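Local coordinates for endoglucanase E-5 (Thermobifida fusca, PDB 2CKS), which hydrolyses internal beta-1,4-glucosidic linkages in cellulose, lichenin and cereal beta-D-glucans through its family 5 glycoside hydrolase catalytic domain, at residues A[77-80]-A[81-85]. Numbering follows the deposited sequence. Where two conformers were deposited one is given.
Sequences GFTD and RMHQL
G77 O accepts the amide of R81, N to O 3.1 Å, the first of five successive i to i+4 bonds that mark 77-85 as alpha-helix. F78 O takes M82 N and also meets the M82 side chain, whose CG, in one of two conformers, lies 3.3 Å from that oxygen. T79 O receives H83 N at 3.0 Å, N-H...O angle 166°. The T79 and H83 side chains run alongside each other: T79 CG2, anti to the backbone N, comes within 3.8 Å of NE2 in one of two H83 conformers, while OG1 bonds back to P75 O. D80 OD1 approaches this H83 ring at its edge, 4.1 Å from CD2, but its salt bridge is to R76; H83 ND1 bonds to H126 and NE2 to E121. D80 O takes Q84 N, and R81 O completes the series with L85 N. R81 NH1 donates to Q84 OE1 at 2.9 Å from above the amide plane, L85 CD2 covers one guanidinium face, NE forms a salt bridge with D40 and NH2 bonds to L43 O. In the TIM barrel, helix 75-90 links parallel strands 59-65 and 95-101; M82 and L85 pack on strand 59-65, T79 and H83 on helix 112-126, and F78 on helix 36-39.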
loop_
_atom_site.group_PDB
_atom_site.type_symbol
_atom_site.label_atom_id
_atom_site.label_comp_id
_atom_site.label_asym_id
_atom_site.label_seq_id
_atom_site.Cartn_x
_atom_site.Cartn_y
_atom_site.Cartn_z
ATOM N N GLY A 77 1.930 -4.962 21.367
ATOM C CA GLY A 77 0.653 -4.290 21.195
ATOM C C GLY A 77 0.362 -3.980 19.731
ATOM O O GLY A 77 -0.755 -4.159 19.268
ATOM N N PHE A 78 1.371 -3.519 19.010
ATOM C CA PHE A 78 1.196 -3.208 17.590
ATOM C C PHE A 78 0.932 -4.464 16.775
ATOM O O PHE A 78 0.086 -4.450 15.887
ATOM C CB PHE A 78 2.377 -2.426 17.012
ATOM C CG PHE A 78 2.306 -0.951 17.266
ATOM C CD1 PHE A 78 1.597 -0.110 16.412
ATOM C CD2 PHE A 78 2.938 -0.398 18.367
ATOM C CE1 PHE A 78 1.526 1.256 16.663
ATOM C CE2 PHE A 78 2.879 0.961 18.612
ATOM C CZ PHE A 78 2.175 1.786 17.760
ATOM N N THR A 79 1.626 -5.553 17.087
ATOM C CA THR A 79 1.406 -6.803 16.370
ATOM C C THR A 79 -0.018 -7.319 16.605
ATOM O O THR A 79 -0.691 -7.746 15.669
ATOM C CB THR A 79 2.438 -7.850 16.806
ATOM O OG1 THR A 79 3.760 -7.354 16.570
ATOM C CG2 THR A 79 2.338 -9.122 15.954
ATOM N N ASP A 80 -0.484 -7.260 17.850
ATOM C CA ASP A 80 -1.821 -7.739 18.171
ATOM C C ASP A 80 -2.882 -6.904 17.464
ATOM O O ASP A 80 -3.876 -7.436 16.988
ATOM C CB ASP A 80 -2.065 -7.750 19.682
ATOM C CG ASP A 80 -1.391 -8.918 20.374
ATOM O OD1 ASP A 80 -1.089 -9.934 19.704
ATOM O OD2 ASP A 80 -1.131 -8.903 21.596
ATOM N N ARG A 81 -2.665 -5.597 17.364
ATOM C CA ARG A 81 -3.612 -4.757 16.644
ATOM C C ARG A 81 -3.616 -5.072 15.139
ATOM O O ARG A 81 -4.668 -5.044 14.493
ATOM C CB ARG A 81 -3.325 -3.288 16.905
ATOM C CG ARG A 81 -4.212 -2.317 16.155
ATOM C CD ARG A 81 -5.707 -2.526 16.376
ATOM N NE ARG A 81 -6.434 -1.343 15.936
ATOM C CZ ARG A 81 -7.725 -1.298 15.652
ATOM N NH1 ARG A 81 -8.494 -2.376 15.731
ATOM N NH2 ARG A 81 -8.255 -0.146 15.267
ATOM N N MET A 82 -2.446 -5.366 14.591
ATOM C CA MET A 82 -2.354 -5.731 13.186
ATOM C C MET A 82 -3.106 -7.035 12.915
ATOM O O MET A 82 -3.840 -7.124 11.942
ATOM C CB MET A 82 -0.898 -5.815 12.737
ATOM C CG MET A 82 -0.206 -4.454 12.644
ATOM S SD MET A 82 -0.862 -3.334 11.391
ATOM C CE MET A 82 -0.081 -3.984 9.925
ATOM N N HIS A 83 -2.962 -8.031 13.787
ATOM C CA HIS A 83 -3.738 -9.261 13.661
ATOM C C HIS A 83 -5.229 -8.941 13.651
ATOM O O HIS A 83 -5.981 -9.474 12.846
ATOM C CB HIS A 83 -3.480 -10.192 14.841
ATOM C CG HIS A 83 -2.152 -10.882 14.824
ATOM N ND1 HIS A 83 -1.636 -11.518 13.711
ATOM C CD2 HIS A 83 -1.257 -11.085 15.820
ATOM C CE1 HIS A 83 -0.475 -12.067 14.022
ATOM N NE2 HIS A 83 -0.223 -11.818 15.296
ATOM N N GLN A 84 -5.659 -8.090 14.581
ATOM C CA GLN A 84 -7.057 -7.720 14.677
ATOM C C GLN A 84 -7.535 -7.039 13.402
ATOM O O GLN A 84 -8.603 -7.354 12.904
ATOM C CB GLN A 84 -7.270 -6.808 15.875
ATOM C CG GLN A 84 -8.706 -6.482 16.164
ATOM C CD GLN A 84 -8.818 -5.699 17.446
ATOM O OE1 GLN A 84 -8.216 -4.632 17.574
ATOM N NE2 GLN A 84 -9.536 -6.246 18.420
ATOM N N LEU A 85 -6.726 -6.132 12.856
ATOM C CA LEU A 85 -7.125 -5.406 11.658
ATOM C C LEU A 85 -7.133 -6.315 10.426
ATOM O O LEU A 85 -7.967 -6.163 9.553
ATOM C CB LEU A 85 -6.225 -4.195 11.432
ATOM C CG LEU A 85 -6.426 -3.030 12.415
ATOM C CD1 LEU A 85 -5.236 -2.076 12.323
ATOM C CD2 LEU A 85 -7.725 -2.306 12.148
#